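Local atomic coordinates of methylmalonate-semialdehyde dehydrogenase (Oceanimonas doudoroffii, PDB entry 4ZZ7), a protein that probably catalyses the NAD-dependent, CoA-acylating oxidation of methylmalonate semialdehyde. Residues T5-L10 and S183-A188; N27-E32 and F323-T328; R245-G250 and V471-K476; Q306-L311 and G369-H374. All blocks are in the same frame, centred on the assembly; numbering follows the deposited sequence.

Contact 1 (T5-L10 and S183-A188)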
loop_
_atom_site.group_PDB
_atom_site.type_symbol
_atom_site.label_atom_id
_atom_site.label_comp_id
_atom_site.label_asym_id
_atom_site.label_seq_id
_atom_site.Cartn_x
_atom_site.Cartn_y
_atom_site.Cartn_z
ATOM N N THR A 5 -48.508 -9.229 -13.265
ATOM C CA THR A 5 -47.253 -9.703 -13.883
ATOM C C THR A 5 -46.457 -10.636 -12.950
ATOM O O THR A 5 -46.571 -10.539 -11.718
ATOM C CB THR A 5 -46.343 -8.515 -14.315
ATOM O OG1 THR A 5 -45.927 -7.775 -13.158
ATOM C CG2 THR A 5 -47.061 -7.564 -15.322
ATOM N N THR A 6 -45.659 -11.535 -13.533
ATOM C CA THR A 6 -44.806 -12.450 -12.743
ATOM C C THR A 6 -43.310 -12.140 -12.914
ATOM O O THR A 6 -42.784 -12.142 -14.020
ATOM C CB THR A 6 -45.098 -13.927 -13.064
ATOM O OG1 THR A 6 -46.495 -14.166 -12.899
ATOM C CG2 THR A 6 -44.362 -14.874 -12.119
ATOM N N ILE A 7 -42.638 -11.883 -11.794
ATOM C CA ILE A 7 -41.215 -11.511 -11.772
ATOM C C ILE A 7 -40.307 -12.740 -11.856
ATOM O O ILE A 7 -40.416 -13.695 -11.058
ATOM C CB ILE A 7 -40.855 -10.736 -10.490
ATOM C CG1 ILE A 7 -41.690 -9.458 -10.394
ATOM C CG2 ILE A 7 -39.363 -10.409 -10.468
ATOM C CD1 ILE A 7 -41.722 -8.864 -9.008
ATOM N N GLY A 8 -39.383 -12.700 -12.794
ATOM C CA GLY A 8 -38.599 -13.880 -13.088
ATOM C C GLY A 8 -37.189 -13.836 -12.544
ATOM O O GLY A 8 -36.933 -13.308 -11.473
ATOM N N HIS A 9 -36.288 -14.404 -13.335
ATOM C CA HIS A 9 -34.905 -14.589 -12.984
ATOM C C HIS A 9 -34.056 -14.242 -14.183
ATOM O O HIS A 9 -34.460 -14.447 -15.312
ATOM C CB HIS A 9 -34.627 -16.045 -12.642
ATOM C CG HIS A 9 -35.641 -16.670 -11.747
ATOM N ND1 HIS A 9 -35.912 -16.192 -10.490
ATOM C CD2 HIS A 9 -36.438 -17.753 -11.918
ATOM C CE1 HIS A 9 -36.838 -16.941 -9.920
ATOM N NE2 HIS A 9 -37.175 -17.898 -10.767
ATOM N N LEU A 10 -32.862 -13.737 -13.926
ATOM C CA LEU A 10 -31.901 -13.423 -14.960
ATOM C C LEU A 10 -30.866 -14.530 -14.961
ATOM O O LEU A 10 -30.049 -14.623 -14.042
ATOM C CB LEU A 10 -31.256 -12.074 -14.651
ATOM C CG LEU A 10 -30.162 -11.569 -15.586
ATOM C CD1 LEU A 10 -30.647 -11.502 -17.022
ATOM C CD2 LEU A 10 -29.706 -10.195 -15.110
ATOM N N SER A 183 -36.540 -3.722 -8.305
ATOM C CA SER A 183 -35.405 -2.806 -8.460
ATOM C C SER A 183 -34.102 -3.568 -8.772
ATOM O O SER A 183 -33.339 -3.212 -9.673
ATOM C CB SER A 183 -35.222 -1.949 -7.194
ATOM O OG SER A 183 -35.456 -2.696 -6.004
ATOM N N THR A 184 -33.886 -4.635 -8.014
ATOM C CA THR A 184 -32.670 -5.419 -8.057
ATOM C C THR A 184 -32.435 -6.135 -9.387
ATOM O O THR A 184 -31.291 -6.309 -9.804
ATOM C CB THR A 184 -32.729 -6.470 -6.950
ATOM O OG1 THR A 184 -33.227 -5.867 -5.746
ATOM C CG2 THR A 184 -31.365 -7.054 -6.693
ATOM N N LEU A 185 -33.522 -6.596 -10.009
ATOM C CA LEU A 185 -33.485 -7.226 -11.315
ATOM C C LEU A 185 -33.269 -6.154 -12.343
ATOM O O LEU A 185 -32.480 -6.309 -13.260
ATOM C CB LEU A 185 -34.804 -7.931 -11.593
ATOM C CG LEU A 185 -34.785 -8.919 -12.761
ATOM C CD1 LEU A 185 -33.932 -10.145 -12.418
ATOM C CD2 LEU A 185 -36.215 -9.317 -13.107
ATOM N N TYR A 186 -33.966 -5.047 -12.157
ATOM C CA TYR A 186 -33.866 -3.935 -13.061
ATOM C C TYR A 186 -32.429 -3.492 -13.221
ATOM O O TYR A 186 -31.991 -3.222 -14.333
ATOM C CB TYR A 186 -34.706 -2.763 -12.572
ATOM C CG TYR A 186 -34.773 -1.663 -13.580
ATOM C CD1 TYR A 186 -35.752 -1.657 -14.568
ATOM C CD2 TYR A 186 -33.841 -0.639 -13.567
ATOM C CE1 TYR A 186 -35.810 -0.642 -15.506
ATOM C CE2 TYR A 186 -33.888 0.378 -14.498
ATOM C CZ TYR A 186 -34.873 0.370 -15.462
ATOM O OH TYR A 186 -34.900 1.366 -16.385
ATOM N N ILE A 187 -31.704 -3.396 -12.109
ATOM C CA ILE A 187 -30.303 -2.955 -12.169
ATOM C C ILE A 187 -29.396 -4.026 -12.737
ATOM O O ILE A 187 -28.458 -3.703 -13.442
ATOM C CB ILE A 187 -29.735 -2.418 -10.828
ATOM C CG1 ILE A 187 -29.654 -3.515 -9.750
ATOM C CG2 ILE A 187 -30.528 -1.199 -10.388
ATOM C CD1 ILE A 187 -28.990 -3.064 -8.458
ATOM N N ALA A 188 -29.688 -5.288 -12.456
ATOM C CA ALA A 188 -28.941 -6.395 -13.049
ATOM C C ALA A 188 -29.092 -6.470 -14.560
ATOM O O ALA A 188 -28.186 -6.924 -15.257
ATOM C CB ALA A 188 -29.350 -7.707 -12.421
#
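Apolar packing joins Leu-10, at the end of the N-terminal strand 6-10, to Leu-185 and Ala-188 on one side of helix 182-193, in the coenzyme-binding half of the aldehyde dehydrogenase fold. Leu-10 meets the helix at two places. Its CB lies 4.0 Å from CD1 of Leu-185, while its CD2 branch reaches further along the helix, 3.7 Å from CB of Ala-188 and close to that residue's carbonyl oxygen. In Leu-185, chi1 (-165°) carries CG toward the strand, and chi2 (69°) then turns CD1 to Leu-10 and CD2 to Ile-7, whose CG2 is 4.3 Å from CD2. Ile-7 and Leu-10, on the two sides of the break in the strand, thus both touch Leu-185. The strand is interrupted at Gly-8, whose carbonyl accepts a hydrogen bond from Asn-205 ND2. Strand 32-38 pairs with strand 6-10 beside the contact, and Val-203 of strand 201-203 packs against Leu-10, Leu-185 and Ala-188, so that it touches both strand and helix.

Contact 2 (N27-E32 and F323-T328); sequences NPATGE and FGPVIT
Pro-28 and Pro-325 set their pyrrolidine rings obliquely against each other, with CB of Pro-28 3.8 Å from CG of Pro-325. Neither ring simply stacks on the other, because each also meets backbone. The CB and CG of Pro-325 lie along the peptide that follows Pro-28: CB approaches the Pro-28 carbonyl oxygen at 3.5 Å, and CG sits 3.6 Å from the backbone N of Ala-29. In return, CB of Pro-28 comes up to the carbonyl oxygens of Val-326, at 3.4 Å, and Ile-327. The methyl of Ala-29 adds a looser touch on CG of Pro-325, at 4.4 Å.

The turn that presents Pro-28 is braced from within. Asn-27, its CG anti to the backbone N (chi1 -176°), brings OD1 to within 3.2 Å of the N of Ala-29, whose N-H approaches tilted 28° from the side-chain carbonyl plane. Thr-30 OG1 likewise accepts from the backbone N two residues on, that of Glu-32. On the other side, Glu-281 OE2 accepts from the N of Ile-327, and the side chain of Ile-327 packs on the NAD-binding residue Phe-151. The 27-32 segment therefore combines an Asx turn, an ST turn and a G1 beta bulge in the hairpin between strands 22-27 and 32-38, docked on the loop whose Thr-328 N-caps helix 329-344.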
loop_
_atom_site.group_PDB
_atom_site.type_symbol
_atom_site.label_atom_id
_atom_site.label_comp_id
_atom_site.label_asym_id
_atom_site.label_seq_id
_atom_site.Cartn_x
_atom_site.Cartn_y
_atom_site.Cartn_z
ATOM N N ASN A 27 -47.448 -3.716 -2.370
ATOM C CA ASN A 27 -47.202 -2.293 -2.225
ATOM C C ASN A 27 -47.467 -1.984 -0.734
ATOM O O ASN A 27 -48.618 -1.996 -0.307
ATOM C CB ASN A 27 -48.133 -1.491 -3.139
ATOM C CG ASN A 27 -47.857 0.005 -3.093
ATOM O OD1 ASN A 27 -47.295 0.547 -2.125
ATOM N ND2 ASN A 27 -48.262 0.685 -4.142
ATOM N N PRO A 28 -46.414 -1.730 0.059
ATOM C CA PRO A 28 -46.606 -1.568 1.513
ATOM C C PRO A 28 -47.299 -0.277 1.954
ATOM O O PRO A 28 -47.717 -0.194 3.120
ATOM C CB PRO A 28 -45.184 -1.627 2.069
ATOM C CG PRO A 28 -44.329 -1.154 0.943
ATOM C CD PRO A 28 -44.996 -1.622 -0.322
ATOM N N ALA A 29 -47.403 0.710 1.049
ATOM C CA ALA A 29 -48.211 1.937 1.279
ATOM C C ALA A 29 -49.716 1.649 1.327
ATOM O O ALA A 29 -50.385 2.023 2.283
ATOM C CB ALA A 29 -47.930 2.978 0.205
ATOM N N THR A 30 -50.226 0.982 0.292
ATOM C CA THR A 30 -51.637 0.616 0.191
ATOM C C THR A 30 -51.967 -0.690 0.925
ATOM O O THR A 30 -53.083 -0.868 1.418
ATOM C CB THR A 30 -52.041 0.450 -1.267
ATOM O OG1 THR A 30 -51.335 -0.654 -1.827
ATOM C CG2 THR A 30 -51.709 1.695 -2.069
ATOM N N GLY A 31 -51.001 -1.598 1.005
ATOM C CA GLY A 31 -51.224 -2.918 1.603
ATOM C C GLY A 31 -51.768 -3.955 0.623
ATOM O O GLY A 31 -52.137 -5.059 1.030
ATOM N N GLU A 32 -51.776 -3.612 -0.669
ATOM C CA GLU A 32 -52.344 -4.454 -1.738
ATOM C C GLU A 32 -51.265 -5.248 -2.495
ATOM O O GLU A 32 -50.143 -4.784 -2.680
ATOM C CB GLU A 32 -53.153 -3.584 -2.722
ATOM C CG GLU A 32 -54.390 -2.930 -2.100
ATOM C CD GLU A 32 -55.039 -1.869 -2.982
ATOM O OE1 GLU A 32 -55.926 -1.146 -2.477
ATOM O OE2 GLU A 32 -54.669 -1.734 -4.169
ATOM N N PHE A 323 -40.550 9.794 5.716
ATOM C CA PHE A 323 -40.352 8.373 5.512
ATOM C C PHE A 323 -41.619 7.628 5.149
ATOM O O PHE A 323 -42.710 8.153 5.272
ATOM C CB PHE A 323 -39.615 7.739 6.703
ATOM C CG PHE A 323 -40.239 7.995 8.035
ATOM C CD1 PHE A 323 -39.850 9.079 8.803
ATOM C CD2 PHE A 323 -41.192 7.135 8.536
ATOM C CE1 PHE A 323 -40.420 9.302 10.042
ATOM C CE2 PHE A 323 -41.751 7.350 9.776
ATOM C CZ PHE A 323 -41.367 8.428 10.529
ATOM N N GLY A 324 -41.440 6.399 4.676
ATOM C CA GLY A 324 -42.531 5.578 4.162
ATOM C C GLY A 324 -43.042 4.525 5.122
ATOM O O GLY A 324 -42.819 4.593 6.328
ATOM N N PRO A 325 -43.737 3.531 4.588
ATOM C CA PRO A 325 -44.220 2.503 5.457
ATOM C C PRO A 325 -43.141 1.513 5.801
ATOM O O PRO A 325 -42.049 1.498 5.233
ATOM C CB PRO A 325 -45.303 1.816 4.625
ATOM C CG PRO A 325 -44.857 1.985 3.201
ATOM C CD PRO A 325 -44.003 3.233 3.166
ATOM N N VAL A 326 -43.483 0.668 6.740
ATOM C CA VAL A 326 -42.685 -0.473 7.053
ATOM C C VAL A 326 -42.946 -1.545 5.985
ATOM O O VAL A 326 -43.889 -1.462 5.215
ATOM C CB VAL A 326 -42.966 -0.873 8.507
ATOM C CG1 VAL A 326 -43.506 -2.300 8.625
ATOM C CG2 VAL A 326 -41.732 -0.566 9.364
ATOM N N ILE A 327 -42.069 -2.526 5.929
ATOM C CA ILE A 327 -42.009 -3.454 4.791
ATOM C C ILE A 327 -43.213 -4.404 4.654
ATOM O O ILE A 327 -43.671 -4.647 3.530
ATOM C CB ILE A 327 -40.643 -4.222 4.778
ATOM C CG1 ILE A 327 -40.459 -5.053 3.506
ATOM C CG2 ILE A 327 -40.501 -5.130 5.992
ATOM C CD1 ILE A 327 -40.266 -4.236 2.255
ATOM N N THR A 328 -43.695 -4.938 5.780
ATOM C CA THR A 328 -44.819 -5.897 5.801
ATOM C C THR A 328 -45.725 -5.660 6.991
ATOM O O THR A 328 -45.327 -5.024 7.964
ATOM C CB THR A 328 -44.349 -7.383 5.868
ATOM O OG1 THR A 328 -43.663 -7.643 7.100
ATOM C CG2 THR A 328 -43.438 -7.751 4.691
#

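Contact 3 (R245-G250 and V471-K476). With NAD (nicotinamide-adenine-dinucleotide), chain M.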
loop_
_atom_site.group_PDB
_atom_site.type_symbol
_atom_site.label_atom_id
_atom_site.label_comp_id
_atom_site.label_asym_id
_atom_site.label_seq_id
_atom_site.Cartn_x
_atom_site.Cartn_y
_atom_site.Cartn_z
ATOM N N ARG A 245 -15.484 -20.096 1.729
ATOM C CA ARG A 245 -15.316 -18.893 2.511
ATOM C C ARG A 245 -16.611 -18.099 2.540
ATOM O O ARG A 245 -17.475 -18.275 1.669
ATOM C CB ARG A 245 -14.203 -18.052 1.927
ATOM C CG ARG A 245 -14.432 -17.612 0.492
ATOM C CD ARG A 245 -13.443 -16.543 0.056
ATOM N NE ARG A 245 -12.085 -17.046 -0.149
ATOM C CZ ARG A 245 -11.029 -16.282 -0.430
ATOM N NH1 ARG A 245 -11.151 -14.955 -0.562
ATOM N NH2 ARG A 245 -9.835 -16.847 -0.594
ATOM N N CYS A 246 -16.730 -17.215 3.527
ATOM C CA CYS A 246 -17.977 -16.506 3.766
ATOM C C CYS A 246 -17.750 -15.249 4.599
ATOM O O CYS A 246 -16.817 -15.173 5.399
ATOM C CB CYS A 246 -18.989 -17.444 4.471
ATOM S SG CYS A 246 -20.619 -16.751 4.918
ATOM N N GLN A 247 -18.616 -14.260 4.368
ATOM C CA GLN A 247 -18.746 -13.059 5.205
ATOM C C GLN A 247 -20.257 -12.862 5.400
ATOM O O GLN A 247 -21.010 -12.744 4.429
ATOM C CB GLN A 247 -18.065 -11.816 4.569
ATOM C CG GLN A 247 -18.606 -11.409 3.180
ATOM C CD GLN A 247 -17.865 -10.285 2.433
ATOM O OE1 GLN A 247 -18.225 -9.969 1.286
ATOM N NE2 GLN A 247 -16.864 -9.664 3.064
ATOM N N ALA A 248 -20.704 -12.861 6.643
ATOM C CA ALA A 248 -22.094 -12.658 6.927
ATOM C C ALA A 248 -22.266 -11.513 7.897
ATOM O O ALA A 248 -21.824 -11.569 9.041
ATOM C CB ALA A 248 -22.686 -13.913 7.505
ATOM N N LEU A 249 -22.935 -10.474 7.428
ATOM C CA LEU A 249 -23.236 -9.304 8.234
ATOM C C LEU A 249 -24.659 -9.396 8.771
ATOM O O LEU A 249 -25.551 -9.873 8.087
ATOM C CB LEU A 249 -23.048 -8.044 7.395
ATOM C CG LEU A 249 -21.592 -7.642 7.158
ATOM C CD1 LEU A 249 -20.914 -8.590 6.204
ATOM C CD2 LEU A 249 -21.498 -6.232 6.603
ATOM N N GLY A 250 -24.843 -8.884 9.982
ATOM C CA GLY A 250 -26.002 -9.177 10.818
ATOM C C GLY A 250 -26.710 -7.942 11.344
ATOM O O GLY A 250 -26.664 -6.884 10.735
ATOM N N VAL A 471 -12.070 -6.674 -2.229
ATOM C CA VAL A 471 -11.046 -7.076 -3.179
ATOM C C VAL A 471 -10.386 -8.363 -2.694
ATOM O O VAL A 471 -10.180 -9.295 -3.459
ATOM C CB VAL A 471 -9.983 -5.980 -3.392
ATOM C CG1 VAL A 471 -8.900 -6.501 -4.318
ATOM C CG2 VAL A 471 -10.614 -4.724 -3.993
ATOM N N ARG A 472 -10.097 -8.401 -1.401
ATOM C CA ARG A 472 -9.479 -9.566 -0.765
ATOM C C ARG A 472 -10.416 -10.749 -0.538
ATOM O O ARG A 472 -9.967 -11.918 -0.520
ATOM C CB ARG A 472 -8.818 -9.162 0.549
ATOM C CG ARG A 472 -7.659 -8.221 0.321
ATOM C CD ARG A 472 -6.508 -8.858 -0.457
ATOM N NE ARG A 472 -5.684 -9.659 0.451
ATOM C CZ ARG A 472 -5.726 -10.992 0.579
ATOM N NH1 ARG A 472 -6.551 -11.771 -0.161
ATOM N NH2 ARG A 472 -4.920 -11.568 1.460
ATOM N N PHE A 473 -11.698 -10.452 -0.354
ATOM C CA PHE A 473 -12.679 -11.506 -0.179
ATOM C C PHE A 473 -13.031 -12.143 -1.493
ATOM O O PHE A 473 -13.231 -13.355 -1.538
ATOM C CB PHE A 473 -13.947 -11.007 0.475
ATOM C CG PHE A 473 -14.937 -12.105 0.728
ATOM C CD1 PHE A 473 -14.758 -12.982 1.789
ATOM C CD2 PHE A 473 -16.021 -12.286 -0.111
ATOM C CE1 PHE A 473 -15.659 -13.998 2.024
ATOM C CE2 PHE A 473 -16.925 -13.311 0.109
ATOM C CZ PHE A 473 -16.744 -14.164 1.176
ATOM N N TYR A 474 -13.112 -11.326 -2.548
ATOM C CA TYR A 474 -13.453 -11.820 -3.879
ATOM C C TYR A 474 -12.247 -12.303 -4.673
ATOM O O TYR A 474 -12.378 -12.608 -5.851
ATOM C CB TYR A 474 -14.257 -10.772 -4.670
ATOM C CG TYR A 474 -15.584 -10.449 -4.042
ATOM C CD1 TYR A 474 -16.391 -11.445 -3.561
ATOM C CD2 TYR A 474 -16.045 -9.143 -3.955
ATOM C CE1 TYR A 474 -17.603 -11.157 -2.981
ATOM C CE2 TYR A 474 -17.261 -8.850 -3.384
ATOM C CZ TYR A 474 -18.032 -9.876 -2.895
ATOM O OH TYR A 474 -19.252 -9.678 -2.300
ATOM N N THR A 475 -11.082 -12.392 -4.047
ATOM C CA THR A 475 -9.944 -13.047 -4.706
ATOM C C THR A 475 -9.224 -14.034 -3.808
ATOM O O THR A 475 -9.461 -14.068 -2.589
ATOM C CB THR A 475 -8.891 -12.030 -5.167
ATOM O OG1 THR A 475 -8.311 -11.399 -4.016
ATOM C CG2 THR A 475 -9.511 -11.012 -6.136
ATOM N N LYS A 476 -8.332 -14.819 -4.421
ATOM C CA LYS A 476 -7.430 -15.703 -3.660
ATOM C C LYS A 476 -5.957 -15.426 -3.955
ATOM O O LYS A 476 -5.551 -15.211 -5.102
ATOM C CB LYS A 476 -7.768 -17.184 -3.833
ATOM C CG LYS A 476 -8.160 -17.574 -5.223
ATOM C CD LYS A 476 -8.525 -19.031 -5.269
ATOM C CE LYS A 476 -8.848 -19.441 -6.706
ATOM N NZ LYS A 476 -9.074 -20.910 -6.852
HETATM P PA NAD M . -32.991 -11.674 6.693
HETATM O O1A NAD M . -34.368 -12.332 6.715
HETATM O O2A NAD M . -32.001 -11.857 7.831
HETATM O O5B NAD M . -32.205 -12.184 5.368
HETATM C C5B NAD M . -32.309 -11.553 4.084
HETATM C C4B NAD M . -31.973 -12.523 2.951
HETATM O O4B NAD M . -31.786 -13.846 3.459
HETATM C C3B NAD M . -33.067 -12.634 1.893
HETATM O O3B NAD M . -32.441 -12.640 0.608
HETATM C C2B NAD M . -33.809 -13.928 2.224
HETATM O O2B NAD M . -34.305 -14.720 1.142
HETATM C C1B NAD M . -32.767 -14.758 2.952
HETATM N N9A NAD M . -33.352 -15.583 4.051
HETATM C C8A NAD M . -34.332 -15.198 4.920
HETATM N N7A NAD M . -34.604 -16.187 5.797
HETATM C C5A NAD M . -33.798 -17.237 5.502
HETATM C C6A NAD M . -33.588 -18.611 6.046
HETATM N N6A NAD M . -34.316 -19.036 7.100
HETATM N N1A NAD M . -32.648 -19.398 5.455
HETATM C C2A NAD M . -31.915 -18.966 4.384
HETATM N N3A NAD M . -32.040 -17.738 3.837
HETATM C C4A NAD M . -32.958 -16.845 4.341
HETATM O O3 NAD M . -33.175 -10.064 6.442
HETATM P PN NAD M . -34.498 -9.226 5.959
HETATM O O1N NAD M . -34.809 -9.485 4.482
HETATM O O2N NAD M . -35.640 -9.256 6.984
HETATM O O5D NAD M . -33.783 -7.794 6.093
HETATM C C5D NAD M . -33.629 -7.180 7.383
HETATM C C4D NAD M . -32.267 -7.412 8.070
HETATM O O4D NAD M . -31.129 -6.845 7.383
HETATM C C3D NAD M . -32.253 -6.766 9.466
HETATM O O3D NAD M . -32.391 -7.759 10.489
HETATM C C2D NAD M . -30.929 -5.996 9.589
HETATM O O2D NAD M . -30.263 -6.262 10.828
HETATM C C1D NAD M . -30.154 -6.483 8.377
HETATM N N1N NAD M . -29.173 -5.546 7.839
HETATM C C2N NAD M . -27.893 -5.750 8.178
HETATM C C3N NAD M . -26.891 -4.913 7.698
HETATM C C7N NAD M . -25.437 -5.075 8.074
HETATM O O7N NAD M . -25.030 -5.130 9.240
HETATM N N7N NAD M . -24.582 -5.108 7.067
HETATM C C4N NAD M . -27.236 -3.883 6.830
HETATM C C5N NAD M . -28.565 -3.684 6.478
HETATM C C6N NAD M . -29.529 -4.547 7.003
HETATM O O HOH W 1 -18.357 -7.342 -0.104
#
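Phe-473 is sandwiched between Gln-247 and Arg-245, two strand residues that reach its opposite ring faces. The Gln-247 amide lies nearly parallel to the ring, 13° between their planes, with CD 3.7 Å above it and offset toward the rim. CG adds a CH-pi contact, 4.0 Å from the ring centroid. On the other face Arg-245 lays its CD methylene 4.3 Å from the ring centroid. Its chain then bends at chi3 (72°), carrying NH1 to the end of helix 467-473, where it donates to the Phe-473 carbonyl at 2.8 Å, from above the carbonyl plane; weak bonds run to the carbonyl oxygens of Arg-472 and Thr-475. Arg-472 itself forms a salt bridge with Asp-469 of the second subunit. Ser-224 hydrogen-bonds both Gln-247 OE1 and Tyr-474 OH, and a water donates to the same OE1. At the far end of the strand, Leu-249 and Gly-250 belong to the NAD pocket. Strand 245-249 pairs with strand 220-226, helix 229-241 packs on Cys-246, and helix 156-167 meets Tyr-474 through Met-161 and Met-164.

Contact 4 (Q306-L311 and G369-H374)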
loop_
_atom_site.group_PDB
_atom_site.type_symbol
_atom_site.label_atom_id
_atom_site.label_comp_id
_atom_site.label_asym_id
_atom_site.label_seq_id
_atom_site.Cartn_x
_atom_site.Cartn_y
_atom_site.Cartn_z
ATOM N N GLN A 306 -40.023 18.377 19.885
ATOM C CA GLN A 306 -40.428 19.524 19.079
ATOM C C GLN A 306 -40.202 19.291 17.595
ATOM O O GLN A 306 -41.143 19.388 16.805
ATOM C CB GLN A 306 -39.703 20.806 19.515
ATOM C CG GLN A 306 -40.203 21.391 20.828
ATOM C CD GLN A 306 -41.527 22.137 20.722
ATOM O OE1 GLN A 306 -42.240 22.070 19.716
ATOM N NE2 GLN A 306 -41.861 22.863 21.781
ATOM N N ALA A 307 -38.966 18.975 17.224
ATOM C CA ALA A 307 -38.614 18.692 15.816
ATOM C C ALA A 307 -39.391 17.522 15.191
ATOM O O ALA A 307 -39.620 17.509 13.980
ATOM C CB ALA A 307 -37.126 18.427 15.693
ATOM N N MET A 308 -39.772 16.558 16.032
ATOM C CA MET A 308 -40.490 15.367 15.617
ATOM C C MET A 308 -41.940 15.659 15.222
ATOM O O MET A 308 -42.546 14.868 14.489
ATOM C CB MET A 308 -40.434 14.319 16.731
ATOM C CG MET A 308 -40.314 12.898 16.228
ATOM S SD MET A 308 -40.215 11.704 17.563
ATOM C CE MET A 308 -38.739 12.267 18.337
ATOM N N GLN A 309 -42.487 16.786 15.698
ATOM C CA GLN A 309 -43.851 17.207 15.336
ATOM C C GLN A 309 -43.982 17.538 13.852
ATOM O O GLN A 309 -45.048 17.392 13.288
ATOM C CB GLN A 309 -44.376 18.362 16.230
ATOM C CG GLN A 309 -45.586 17.985 17.108
ATOM C CD GLN A 309 -45.196 17.186 18.345
ATOM O OE1 GLN A 309 -44.488 17.696 19.197
ATOM N NE2 GLN A 309 -45.659 15.940 18.453
ATOM N N LYS A 310 -42.880 17.932 13.229
ATOM C CA LYS A 310 -42.824 18.285 11.802
ATOM C C LYS A 310 -42.540 17.102 10.832
ATOM O O LYS A 310 -42.360 17.317 9.626
ATOM C CB LYS A 310 -41.748 19.357 11.605
ATOM C CG LYS A 310 -41.865 20.549 12.555
ATOM C CD LYS A 310 -40.603 21.419 12.543
ATOM C CE LYS A 310 -40.575 22.372 11.356
ATOM N NZ LYS A 310 -41.529 23.501 11.552
ATOM N N LEU A 311 -42.479 15.868 11.351
ATOM C CA LEU A 311 -42.247 14.681 10.511
ATOM C C LEU A 311 -43.465 14.402 9.698
ATOM O O LEU A 311 -44.590 14.615 10.172
ATOM C CB LEU A 311 -41.957 13.435 11.341
ATOM C CG LEU A 311 -40.569 13.356 11.971
ATOM C CD1 LEU A 311 -40.500 12.111 12.833
ATOM C CD2 LEU A 311 -39.454 13.354 10.934
ATOM N N GLY A 369 -43.155 8.151 13.553
ATOM C CA GLY A 369 -41.934 8.332 14.331
ATOM C C GLY A 369 -42.246 8.412 15.814
ATOM O O GLY A 369 -42.999 9.275 16.233
ATOM N N THR A 370 -41.679 7.502 16.598
ATOM C CA THR A 370 -41.949 7.424 18.030
ATOM C C THR A 370 -40.689 7.689 18.853
ATOM O O THR A 370 -39.597 7.331 18.436
ATOM C CB THR A 370 -42.569 6.057 18.430
ATOM O OG1 THR A 370 -41.551 5.161 18.867
ATOM C CG2 THR A 370 -43.315 5.433 17.296
ATOM N N LEU A 371 -40.869 8.296 20.026
ATOM C CA LEU A 371 -39.791 8.548 20.984
ATOM C C LEU A 371 -40.140 7.836 22.274
ATOM O O LEU A 371 -41.239 8.030 22.784
ATOM C CB LEU A 371 -39.672 10.032 21.262
ATOM C CG LEU A 371 -38.275 10.554 21.578
ATOM C CD1 LEU A 371 -38.337 12.020 21.958
ATOM C CD2 LEU A 371 -37.631 9.786 22.709
ATOM N N ILE A 372 -39.231 7.000 22.782
ATOM C CA ILE A 372 -39.401 6.327 24.087
ATOM C C ILE A 372 -38.349 6.902 25.038
ATOM O O ILE A 372 -37.220 7.111 24.627
ATOM C CB ILE A 372 -39.259 4.803 23.972
ATOM C CG1 ILE A 372 -40.223 4.276 22.911
ATOM C CG2 ILE A 372 -39.587 4.164 25.300
ATOM C CD1 ILE A 372 -40.120 2.791 22.626
ATOM N N ASP A 373 -38.711 7.185 26.285
ATOM C CA ASP A 373 -37.770 7.785 27.254
ATOM C C ASP A 373 -37.716 6.873 28.480
ATOM O O ASP A 373 -38.597 6.027 28.678
ATOM C CB ASP A 373 -38.195 9.236 27.592
ATOM C CG ASP A 373 -37.115 10.059 28.375
ATOM O OD1 ASP A 373 -35.932 9.676 28.481
ATOM O OD2 ASP A 373 -37.475 11.130 28.907
ATOM N N HIS A 374 -36.640 7.003 29.259
ATOM C CA HIS A 374 -36.409 6.200 30.486
ATOM C C HIS A 374 -36.394 4.697 30.207
ATOM O O HIS A 374 -37.061 3.916 30.899
ATOM C CB HIS A 374 -37.444 6.532 31.574
ATOM C CG HIS A 374 -37.540 7.991 31.875
ATOM N ND1 HIS A 374 -38.634 8.753 31.522
ATOM C CD2 HIS A 374 -36.661 8.839 32.461
ATOM C CE1 HIS A 374 -38.433 10.007 31.893
ATOM N NE2 HIS A 374 -37.240 10.087 32.458
#
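With chi2 of Met-308 extended (179°) and its chain bent at chi3 (-61°), the terminal methyl CE turns onto the side chain of Leu-371, 3.7 Å from CD1 and equally near CG. The two side chains cross at about a right angle, so the thioether comes across the leucine and not alongside it. The sulfur SD trails behind the methyl, 3.9 Å from the carbonyl oxygen of Gly-369 and 4.1 Å from Leu-371 CB. Leu-311, carried round by the type I turn from Met-308, adds a looser contact of its CD1 with the CA of Gly-369, at 4.3 Å. The contact is plain packing, away from the coenzyme site, and fastens the C-terminal end of helix 296-308 to strand 370-373. Helix 264-276 packs on Met-308 and Leu-311 through Phe-276 and Leu-272, and strands 348-351 and 390-396 flank strand 370-373, giving Leu-371 the neighbours Val-351 and Val-393.

How the contacts relate
From the N terminus, contact 1 returns helix 182-193 to the first strand, closing a loop of 172 residues. Before it closes, contact 2 has opened in the hairpin at 27-32, so the two cross; contact 2 ends at 323-328, drawing the N-terminal sheet to the loop ahead of helix 329-344. Contact 3 opens after contact 1 has closed and crosses contact 2, linking strand 245-249 of the coenzyme-binding sheet to the chain entering strand 475-483. Contact 4 lies wholly within the span of contact 3, yet their centres are about 39 Å apart. It also crosses contact 2, which it touches: Phe-323 packs on Gly-369 and Leu-311.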